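Side-chain contacts in putative gdp-fucose protein o-fucosyltransferase 1 (Caenorhabditis elegans, PDB 3ZY2), which belongs to the GDP-fucose protein O-fucosyltransferase family and has a GT-B fold of two Rossmann-like halves, modelled here with guanosine-5'-diphosphate: residues D25-V30 with K189-S194; K95-T100 with E159-E164; K183-Q188 with V340-D345. All blocks are in the same frame, centred on the assembly; numbering follows the deposited sequence.

Contact 1. Residues D25-V30 with K189-S194; sequences DQFLGV and KYLRWS
Leu191 makes a small, buried apolar contact with Phe27 and Leu28, at the place where the segment linking the two halves of the protein passes helix 20-37. No hydrogen bond crosses between the two segments; they meet through three side chains, and the nearest pair of CA atoms, Leu28 CA and Leu191 CA, is still 9.1 Å apart. Leu191 does most of the work because its fork addresses two neighbours at once. Its CD2 comes in obliquely to the aromatic ring, neither squarely over it nor in its plane, 3.6 Å from Phe27 CE2, while its other methyl, CD1, lies 3.8 Å from Leu28 CD2. CD1 also reaches the aromatic side, at 4.1 Å from Phe27 CD2, so the branched tip fills the angle between ring and leucine. Phe27 gets there with CG anti to the backbone N (chi1 176°), which carries the ring off the helix toward the linker. Leu28 meets Leu191 with one methyl alone. Further cover comes from Val68, of helix 65-68, against Leu191, and from Pro44 against Phe27. Just downstream, Ser194 takes the N-cap position of helix 195-208, so Leu191 sits on the last few residues of loop before that helix begins. Helix 20-37 itself joins strands 10-13 and 40-42, which are parallel neighbours in the first sheet, and residues Gly21 and Asn22 near its start line the guanosine-5'-diphosphate pocket. What results is a beta-alpha-beta crossover helix packed against the interdomain linker, an arrangement in keeping with the two-domain GT-B fold.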
loop_
_atom_site.group_PDB
_atom_site.type_symbol
_atom_site.label_atom_id
_atom_site.label_comp_id
_atom_site.label_asym_id
_atom_site.label_seq_id
_atom_site.Cartn_x
_atom_site.Cartn_y
_atom_site.Cartn_z
ATOM N N ASP A 25 -10.756 -3.581 14.558
ATOM C CA ASP A 25 -10.456 -4.786 13.759
ATOM C C ASP A 25 -8.948 -4.883 13.451
ATOM O O ASP A 25 -8.323 -5.941 13.641
ATOM C CB ASP A 25 -11.316 -4.761 12.491
ATOM C CG ASP A 25 -11.621 -6.134 11.972
ATOM O OD1 ASP A 25 -11.917 -7.034 12.792
ATOM O OD2 ASP A 25 -11.559 -6.312 10.748
ATOM N N GLN A 26 -8.354 -3.761 13.053
ATOM C CA GLN A 26 -6.912 -3.750 12.768
ATOM C C GLN A 26 -6.114 -3.757 14.072
ATOM O O GLN A 26 -5.057 -4.385 14.151
ATOM C CB GLN A 26 -6.541 -2.534 11.911
ATOM C CG GLN A 26 -6.967 -2.688 10.458
ATOM C CD GLN A 26 -6.233 -1.712 9.563
ATOM O OE1 GLN A 26 -6.452 -0.512 9.648
ATOM N NE2 GLN A 26 -5.345 -2.222 8.711
ATOM N N PHE A 27 -6.617 -3.105 15.119
ATOM C CA PHE A 27 -5.906 -3.058 16.414
ATOM C C PHE A 27 -5.645 -4.464 17.004
ATOM O O PHE A 27 -4.569 -4.722 17.518
ATOM C CB PHE A 27 -6.702 -2.148 17.375
ATOM C CG PHE A 27 -6.159 -2.071 18.753
ATOM C CD1 PHE A 27 -4.807 -1.860 19.012
ATOM C CD2 PHE A 27 -7.036 -2.129 19.829
ATOM C CE1 PHE A 27 -4.334 -1.772 20.344
ATOM C CE2 PHE A 27 -6.573 -2.024 21.149
ATOM C CZ PHE A 27 -5.200 -1.858 21.396
ATOM N N LEU A 28 -6.614 -5.374 16.872
ATOM C CA LEU A 28 -6.406 -6.781 17.294
ATOM C C LEU A 28 -5.186 -7.382 16.606
ATOM O O LEU A 28 -4.371 -8.044 17.254
ATOM C CB LEU A 28 -7.632 -7.627 16.969
ATOM C CG LEU A 28 -8.921 -7.167 17.646
ATOM C CD1 LEU A 28 -10.018 -8.149 17.233
ATOM C CD2 LEU A 28 -8.768 -7.090 19.145
ATOM N N GLY A 29 -5.076 -7.180 15.292
ATOM C CA GLY A 29 -3.899 -7.663 14.539
ATOM C C GLY A 29 -2.612 -6.996 14.974
ATOM O O GLY A 29 -1.562 -7.630 15.059
ATOM N N VAL A 30 -2.689 -5.707 15.296
ATOM C CA VAL A 30 -1.486 -5.010 15.755
ATOM C C VAL A 30 -1.013 -5.504 17.120
ATOM O O VAL A 30 0.188 -5.649 17.363
ATOM C CB VAL A 30 -1.631 -3.464 15.735
ATOM C CG1 VAL A 30 -0.307 -2.838 16.163
ATOM C CG2 VAL A 30 -2.048 -2.930 14.346
ATOM N N LYS A 189 -10.968 -10.528 23.903
ATOM C CA LYS A 189 -11.069 -10.849 25.346
ATOM C C LYS A 189 -10.384 -9.763 26.209
ATOM O O LYS A 189 -10.825 -9.439 27.322
ATOM C CB LYS A 189 -10.445 -12.231 25.612
ATOM C CG LYS A 189 -10.299 -12.577 27.068
ATOM C CD LYS A 189 -9.674 -13.955 27.219
ATOM C CE LYS A 189 -8.855 -14.060 28.498
ATOM N NZ LYS A 189 -9.668 -13.855 29.732
ATOM N N TYR A 190 -9.325 -9.176 25.647
ATOM C CA TYR A 190 -8.464 -8.250 26.370
ATOM C C TYR A 190 -8.834 -6.803 26.155
ATOM O O TYR A 190 -8.142 -5.918 26.653
ATOM C CB TYR A 190 -6.988 -8.491 26.006
ATOM C CG TYR A 190 -6.568 -9.909 26.264
ATOM C CD1 TYR A 190 -6.276 -10.320 27.545
ATOM C CD2 TYR A 190 -6.499 -10.828 25.230
ATOM C CE1 TYR A 190 -5.897 -11.635 27.809
ATOM C CE2 TYR A 190 -6.107 -12.137 25.469
ATOM C CZ TYR A 190 -5.823 -12.522 26.764
ATOM O OH TYR A 190 -5.441 -13.819 27.011
ATOM N N LEU A 191 -9.933 -6.570 25.448
ATOM C CA LEU A 191 -10.488 -5.198 25.327
ATOM C C LEU A 191 -11.739 -5.124 26.188
ATOM O O LEU A 191 -12.818 -5.576 25.790
ATOM C CB LEU A 191 -10.796 -4.832 23.870
ATOM C CG LEU A 191 -9.605 -4.895 22.898
ATOM C CD1 LEU A 191 -9.982 -4.349 21.548
ATOM C CD2 LEU A 191 -8.343 -4.207 23.394
ATOM N N ARG A 192 -11.568 -4.550 27.377
ATOM C CA ARG A 192 -12.625 -4.461 28.384
ATOM C C ARG A 192 -12.992 -2.990 28.505
ATOM O O ARG A 192 -12.116 -2.158 28.727
ATOM C CB ARG A 192 -12.097 -4.970 29.723
ATOM C CG ARG A 192 -13.128 -4.848 30.848
ATOM C CD ARG A 192 -12.667 -5.544 32.100
ATOM N NE ARG A 192 -12.513 -6.987 31.871
ATOM C CZ ARG A 192 -11.964 -7.835 32.734
ATOM N NH1 ARG A 192 -11.508 -7.413 33.912
ATOM N NH2 ARG A 192 -11.873 -9.116 32.412
ATOM N N TRP A 193 -14.277 -2.664 28.368
ATOM C CA TRP A 193 -14.706 -1.266 28.446
ATOM C C TRP A 193 -14.260 -0.603 29.727
ATOM O O TRP A 193 -14.270 -1.210 30.806
ATOM C CB TRP A 193 -16.227 -1.110 28.282
ATOM C CG TRP A 193 -16.678 -1.698 26.978
ATOM C CD1 TRP A 193 -17.300 -2.904 26.796
ATOM C CD2 TRP A 193 -16.464 -1.150 25.672
ATOM N NE1 TRP A 193 -17.511 -3.124 25.457
ATOM C CE2 TRP A 193 -17.006 -2.068 24.743
ATOM C CE3 TRP A 193 -15.873 0.032 25.191
ATOM C CZ2 TRP A 193 -16.964 -1.847 23.350
ATOM C CZ3 TRP A 193 -15.843 0.259 23.811
ATOM C CH2 TRP A 193 -16.402 -0.676 22.910
ATOM N N SER A 194 -13.903 0.675 29.605
ATOM C CA SER A 194 -13.524 1.464 30.774
ATOM C C SER A 194 -14.633 1.384 31.814
ATOM O O SER A 194 -15.825 1.149 31.486
ATOM C CB SER A 194 -13.288 2.916 30.365
ATOM O OG SER A 194 -14.500 3.487 29.865
#

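Contact 2. Residues K95-T100 with E159-E164; sequences KAFCWT and EKFPSE
Phe97 stands on a beta strand, whereas Phe161 is the first residue to leave helical geometry after helix 157-160, and their CA atoms are 10.8 Å apart. The strand, 95-98, runs inside the six-stranded parallel sheet of the first Rossmann-like half, between strands 135-138 and 168-171, and its last residue, Cys98, is tied to Cys114 by a disulfide. The chain of 159-164 lies over one side of that sheet on its way from the helix into strand 168-171. No hydrogen bond joins the two segments; the gap is bridged by two rings.

Those rings form a T-shaped pair in which Phe97 presents its edge to the face of Phe161. Their centroids are 4.9 Å apart and the planes are inclined by 68°, short of a perfect perpendicular. Phe161 has CG anti to its carbonyl carbon (chi1 -54°), which lays the ring against Phe97. The atom that does the touching is Phe97 CE2, which is poised over the middle of the other ring: it is 3.5 Å from Phe161 CE1 and 4.1 Å from Phe161 CD2, with the other four ring carbons in between. Phe161 also has an edge-to-face neighbour in Tyr166, and Leu169 of strand 168-171 packs against both phenylalanines, so the pair belongs to the apolar layer between sheet and covering chain.

The surroundings reach into the dimer: Lys95 NZ makes a salt bridge with Asp232 of the second subunit, and Arg237 of that subunit hydrogen-bonds to Lys160 O while packing on Phe161. The aliphatic chain of Lys160 closes the sandwich round the Phe161 ring: its CG sits 3.8 Å above the ring plane, over the centre, on the face opposite Phe97.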
loop_
_atom_site.group_PDB
_atom_site.type_symbol
_atom_site.label_atom_id
_atom_site.label_comp_id
_atom_site.label_asym_id
_atom_site.label_seq_id
_atom_site.Cartn_x
_atom_site.Cartn_y
_atom_site.Cartn_z
ATOM N N LYS A 95 11.486 8.064 12.038
ATOM C CA LYS A 95 11.294 7.486 10.709
ATOM C C LYS A 95 9.902 6.871 10.556
ATOM O O LYS A 95 9.354 6.278 11.501
ATOM C CB LYS A 95 12.395 6.456 10.422
ATOM C CG LYS A 95 13.833 7.042 10.375
ATOM C CD LYS A 95 14.710 6.215 9.453
ATOM C CE LYS A 95 15.987 6.934 9.026
ATOM N NZ LYS A 95 16.953 7.073 10.154
ATOM N N ALA A 96 9.316 7.051 9.374
ATOM C CA ALA A 96 8.045 6.421 9.044
ATOM C C ALA A 96 8.314 5.060 8.425
ATOM O O ALA A 96 9.236 4.905 7.611
ATOM C CB ALA A 96 7.268 7.282 8.080
ATOM N N PHE A 97 7.499 4.087 8.807
ATOM C CA PHE A 97 7.620 2.725 8.311
ATOM C C PHE A 97 6.458 2.426 7.400
ATOM O O PHE A 97 5.300 2.677 7.749
ATOM C CB PHE A 97 7.660 1.716 9.462
ATOM C CG PHE A 97 8.977 1.656 10.168
ATOM C CD1 PHE A 97 9.451 2.764 10.876
ATOM C CD2 PHE A 97 9.774 0.506 10.099
ATOM C CE1 PHE A 97 10.673 2.723 11.528
ATOM C CE2 PHE A 97 11.005 0.464 10.769
ATOM C CZ PHE A 97 11.451 1.572 11.471
ATOM N N CYS A 98 6.770 1.880 6.225
ATOM C CA CYS A 98 5.732 1.440 5.304
ATOM C C CYS A 98 6.211 0.259 4.451
ATOM O O CYS A 98 7.381 -0.112 4.500
ATOM C CB CYS A 98 5.259 2.605 4.439
ATOM S SG CYS A 98 6.519 3.201 3.329
ATOM N N TRP A 99 5.287 -0.342 3.708
ATOM C CA TRP A 99 5.576 -1.568 2.955
ATOM C C TRP A 99 6.678 -1.352 1.920
ATOM O O TRP A 99 7.663 -2.100 1.855
ATOM C CB TRP A 99 4.305 -2.077 2.266
ATOM C CG TRP A 99 4.372 -3.540 1.914
ATOM C CD1 TRP A 99 5.006 -4.106 0.839
ATOM C CD2 TRP A 99 3.789 -4.623 2.652
ATOM N NE1 TRP A 99 4.847 -5.477 0.864
ATOM C CE2 TRP A 99 4.108 -5.818 1.968
ATOM C CE3 TRP A 99 3.020 -4.698 3.824
ATOM C CZ2 TRP A 99 3.698 -7.078 2.428
ATOM C CZ3 TRP A 99 2.605 -5.951 4.275
ATOM C CH2 TRP A 99 2.943 -7.122 3.573
ATOM N N THR A 100 6.505 -0.298 1.134
ATOM C CA THR A 100 7.346 -0.016 -0.016
ATOM C C THR A 100 7.135 1.446 -0.412
ATOM O O THR A 100 6.127 2.047 -0.003
ATOM C CB THR A 100 6.963 -0.953 -1.188
ATOM O OG1 THR A 100 7.951 -0.868 -2.221
ATOM C CG2 THR A 100 5.574 -0.601 -1.742
ATOM N N GLU A 159 16.539 -8.737 12.919
ATOM C CA GLU A 159 17.730 -8.629 12.088
ATOM C C GLU A 159 17.736 -7.275 11.373
ATOM O O GLU A 159 18.729 -6.550 11.419
ATOM C CB GLU A 159 17.751 -9.798 11.091
ATOM C CG GLU A 159 18.782 -9.737 9.966
ATOM C CD GLU A 159 18.373 -10.592 8.762
ATOM O OE1 GLU A 159 18.013 -11.781 8.949
ATOM O OE2 GLU A 159 18.395 -10.066 7.625
ATOM N N LYS A 160 16.615 -6.921 10.748
ATOM C CA LYS A 160 16.556 -5.677 9.981
ATOM C C LYS A 160 16.414 -4.407 10.845
ATOM O O LYS A 160 17.041 -3.385 10.552
ATOM C CB LYS A 160 15.477 -5.740 8.896
ATOM C CG LYS A 160 15.526 -4.546 7.960
ATOM C CD LYS A 160 14.556 -4.643 6.813
ATOM C CE LYS A 160 14.731 -3.440 5.892
ATOM N NZ LYS A 160 13.915 -3.517 4.645
ATOM N N PHE A 161 15.612 -4.468 11.908
ATOM C CA PHE A 161 15.401 -3.281 12.755
ATOM C C PHE A 161 15.776 -3.477 14.225
ATOM O O PHE A 161 14.888 -3.629 15.072
ATOM C CB PHE A 161 13.958 -2.770 12.650
ATOM C CG PHE A 161 13.504 -2.505 11.239
ATOM C CD1 PHE A 161 14.063 -1.469 10.492
ATOM C CD2 PHE A 161 12.520 -3.292 10.656
ATOM C CE1 PHE A 161 13.648 -1.227 9.188
ATOM C CE2 PHE A 161 12.093 -3.057 9.343
ATOM C CZ PHE A 161 12.664 -2.020 8.612
ATOM N N PRO A 162 17.090 -3.456 14.540
ATOM C CA PRO A 162 17.522 -3.594 15.933
ATOM C C PRO A 162 17.071 -2.413 16.789
ATOM O O PRO A 162 16.895 -1.301 16.281
ATOM C CB PRO A 162 19.055 -3.618 15.832
ATOM C CG PRO A 162 19.355 -3.893 14.389
ATOM C CD PRO A 162 18.235 -3.277 13.628
ATOM N N SER A 163 16.908 -2.667 18.084
ATOM C CA SER A 163 16.392 -1.684 19.030
ATOM C C SER A 163 17.255 -0.435 19.179
ATOM O O SER A 163 16.726 0.658 19.367
ATOM C CB SER A 163 16.199 -2.334 20.403
ATOM O OG SER A 163 16.028 -3.742 20.292
ATOM N N GLU A 164 18.580 -0.589 19.101
ATOM C CA GLU A 164 19.493 0.532 19.335
ATOM C C GLU A 164 19.339 1.678 18.318
ATOM O O GLU A 164 19.244 2.851 18.712
ATOM C CB GLU A 164 20.950 0.046 19.412
ATOM C CG GLU A 164 21.999 1.156 19.606
ATOM C CD GLU A 164 22.183 1.611 21.054
ATOM O OE1 GLU A 164 21.212 1.600 21.848
ATOM O OE2 GLU A 164 23.325 1.992 21.402
#

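Contact 3. Residues K183-Q188 with V340-D345; sequences KVWSIQ and VKRERD
Gln188 and Arg342 meet at about a right angle along their chains, yet their flat ends turn into nearly the same plane, the amide only 16° from the guanidinium. This joins the 3-10 turn of the interdomain linker to helix 335-346, the helix between parallel strands 327-330 and 354-356 in the second Rossmann-like half of the GT-B fold. Arg342 grips with its side, using two nitrogens on a single oxygen: NE is 2.8 Å from Gln188 OE1, and NH2 is 2.9 Å from Gln188 OE1. The first bond is the straighter, with an N-H...O angle of 153°, and both lie in the guanidinium plane. Gln188 can offer OE1 this way because its chain bends at chi2 (85°), folding the amide back beside the helix. Two donors grip the one oxygen, and with NE2 held by a water the amide is gripped at both ends. The remaining nitrogen of the guanidinium, NH1, makes a salt bridge to Asp25 on helix 20-37.

Aliphatic parts pack beneath the polar grip. Gln188 CB lies 3.6 Å from Arg342 CB, and Trp185 CB comes 3.7 Å from Arg342 CD, the base of the tryptophan side chain crossing the arginine chain near its guanidinium end. The Trp185 indole also borders Arg342 CD and meets His338 edge-to-face, with NE1 bonded to Ser180 OG. Within the same helix as Arg342, Lys341 and Asp345, one turn apart, form a salt bridge.

With OE1 taken by the arginine, the amide nitrogen faces Glu343, whose OE1 also receives Trp193 NE1. The water spans the distance: Gln188 NE2 donates to it over 2.9 Å, and the water donates in turn to Glu343 OE1, again at 2.9 Å.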
loop_
_atom_site.group_PDB
_atom_site.type_symbol
_atom_site.label_atom_id
_atom_site.label_comp_id
_atom_site.label_asym_id
_atom_site.label_seq_id
_atom_site.Cartn_x
_atom_site.Cartn_y
_atom_site.Cartn_z
ATOM N N LYS A 183 -7.782 -15.812 13.470
ATOM C CA LYS A 183 -6.759 -16.092 14.478
ATOM C C LYS A 183 -6.630 -15.012 15.554
ATOM O O LYS A 183 -6.172 -15.285 16.670
ATOM C CB LYS A 183 -5.405 -16.298 13.770
ATOM C CG LYS A 183 -4.237 -16.821 14.606
ATOM C CD LYS A 183 -3.349 -17.706 13.715
ATOM C CE LYS A 183 -2.070 -18.198 14.406
ATOM N NZ LYS A 183 -1.031 -17.127 14.470
ATOM N N VAL A 184 -7.015 -13.776 15.229
ATOM C CA VAL A 184 -6.834 -12.721 16.221
ATOM C C VAL A 184 -8.142 -12.338 16.907
ATOM O O VAL A 184 -8.141 -11.492 17.795
ATOM C CB VAL A 184 -6.180 -11.428 15.650
ATOM C CG1 VAL A 184 -4.787 -11.746 15.062
ATOM C CG2 VAL A 184 -7.112 -10.702 14.653
ATOM N N TRP A 185 -9.254 -12.949 16.502
ATOM C CA TRP A 185 -10.557 -12.544 17.052
ATOM C C TRP A 185 -10.610 -12.723 18.574
ATOM O O TRP A 185 -11.234 -11.890 19.270
ATOM C CB TRP A 185 -11.732 -13.269 16.403
ATOM C CG TRP A 185 -11.913 -12.950 14.964
ATOM C CD1 TRP A 185 -11.423 -11.857 14.292
ATOM C CD2 TRP A 185 -12.704 -13.678 14.025
ATOM N NE1 TRP A 185 -11.813 -11.900 12.965
ATOM C CE2 TRP A 185 -12.600 -13.009 12.780
ATOM C CE3 TRP A 185 -13.454 -14.864 14.099
ATOM C CZ2 TRP A 185 -13.239 -13.473 11.625
ATOM C CZ3 TRP A 185 -14.077 -15.327 12.957
ATOM C CH2 TRP A 185 -13.966 -14.636 11.728
ATOM N N SER A 186 -9.965 -13.768 19.101
ATOM C CA SER A 186 -9.963 -13.994 20.540
ATOM C C SER A 186 -9.261 -12.916 21.355
ATOM O O SER A 186 -9.488 -12.808 22.550
ATOM C CB SER A 186 -9.373 -15.380 20.850
ATOM O OG SER A 186 -8.016 -15.407 20.471
ATOM N N ILE A 187 -8.436 -12.082 20.708
ATOM C CA ILE A 187 -7.780 -10.985 21.411
ATOM C C ILE A 187 -8.805 -9.967 21.950
ATOM O O ILE A 187 -8.501 -9.235 22.887
ATOM C CB ILE A 187 -6.668 -10.354 20.515
ATOM C CG1 ILE A 187 -5.635 -11.439 20.208
ATOM C CG2 ILE A 187 -5.985 -9.122 21.188
ATOM C CD1 ILE A 187 -4.545 -10.990 19.227
ATOM N N GLN A 188 -10.027 -9.958 21.399
ATOM C CA GLN A 188 -11.072 -9.086 21.922
ATOM C C GLN A 188 -11.334 -9.332 23.419
ATOM O O GLN A 188 -11.804 -8.444 24.127
ATOM C CB GLN A 188 -12.351 -9.272 21.109
ATOM C CG GLN A 188 -13.437 -8.206 21.382
ATOM C CD GLN A 188 -13.276 -6.926 20.561
ATOM O OE1 GLN A 188 -13.044 -6.968 19.350
ATOM N NE2 GLN A 188 -13.425 -5.771 21.215
ATOM N N VAL A 340 -19.072 -6.583 18.889
ATOM C CA VAL A 340 -19.996 -7.190 19.848
ATOM C C VAL A 340 -19.885 -8.717 19.794
ATOM O O VAL A 340 -19.826 -9.367 20.836
ATOM C CB VAL A 340 -21.457 -6.816 19.585
ATOM C CG1 VAL A 340 -22.348 -7.405 20.681
ATOM C CG2 VAL A 340 -21.648 -5.312 19.536
ATOM N N LYS A 341 -19.894 -9.279 18.587
ATOM C CA LYS A 341 -19.796 -10.735 18.416
ATOM C C LYS A 341 -18.544 -11.279 19.105
ATOM O O LYS A 341 -18.638 -12.255 19.870
ATOM C CB LYS A 341 -19.767 -11.091 16.917
ATOM C CG LYS A 341 -19.618 -12.582 16.626
ATOM C CD LYS A 341 -20.760 -13.370 17.283
ATOM C CE LYS A 341 -20.947 -14.772 16.696
ATOM N NZ LYS A 341 -19.702 -15.616 16.735
ATOM N N ARG A 342 -17.389 -10.652 18.873
ATOM C CA ARG A 342 -16.141 -11.103 19.503
ATOM C C ARG A 342 -16.142 -10.957 21.026
ATOM O O ARG A 342 -15.603 -11.822 21.745
ATOM C CB ARG A 342 -14.940 -10.352 18.917
ATOM C CG ARG A 342 -14.717 -10.665 17.444
ATOM C CD ARG A 342 -13.416 -10.049 16.919
ATOM N NE ARG A 342 -13.357 -8.604 17.136
ATOM C CZ ARG A 342 -13.376 -7.699 16.163
ATOM N NH1 ARG A 342 -13.475 -8.066 14.888
ATOM N NH2 ARG A 342 -13.264 -6.416 16.475
ATOM N N GLU A 343 -16.733 -9.871 21.513
ATOM C CA GLU A 343 -16.809 -9.673 22.954
ATOM C C GLU A 343 -17.672 -10.772 23.562
ATOM O O GLU A 343 -17.305 -11.404 24.571
ATOM C CB GLU A 343 -17.349 -8.274 23.287
ATOM C CG GLU A 343 -17.442 -8.087 24.816
ATOM C CD GLU A 343 -17.718 -6.658 25.254
ATOM O OE1 GLU A 343 -17.522 -5.755 24.428
ATOM O OE2 GLU A 343 -18.080 -6.461 26.436
ATOM N N ARG A 344 -18.804 -11.026 22.932
ATOM C CA ARG A 344 -19.712 -12.061 23.434
ATOM C C ARG A 344 -19.093 -13.443 23.343
ATOM O O ARG A 344 -19.304 -14.281 24.223
ATOM C CB ARG A 344 -21.041 -12.005 22.700
ATOM C CG ARG A 344 -21.777 -10.699 23.007
ATOM C CD ARG A 344 -23.130 -10.646 22.261
ATOM N NE ARG A 344 -24.105 -11.639 22.770
ATOM C CZ ARG A 344 -24.805 -11.492 23.892
ATOM N NH1 ARG A 344 -24.659 -10.392 24.634
ATOM N NH2 ARG A 344 -25.658 -12.446 24.282
ATOM N N ASP A 345 -18.290 -13.670 22.315
ATOM C CA ASP A 345 -17.625 -14.965 22.174
ATOM C C ASP A 345 -16.498 -15.175 23.180
ATOM O O ASP A 345 -16.262 -16.314 23.603
ATOM C CB ASP A 345 -17.025 -15.040 20.786
ATOM C CG ASP A 345 -18.048 -15.346 19.697
ATOM O OD1 ASP A 345 -19.211 -15.718 19.997
ATOM O OD2 ASP A 345 -17.643 -15.265 18.510
HETATM O O HOH W 1 -14.700 -5.496 23.766
#

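How the contacts relate
From the N terminus the chain first passes helix 20-37, where contact 1 opens; contact 2 then opens at 95-100 and closes at 159-164, both within the longer loop of contact 1. Contact 2 thus stays inside the first sheet region, its centre about 24 Å from that of contact 1. Contact 3 opens at 183-188, directly before 189-194 closes contact 1, and itself closes only at helix 335-346, so contacts 1 and 3 cross. They also touch in space, with the linker 183-194 shared between them: one part meets the helix of the first half, the other the helix of the second, tying both halves together.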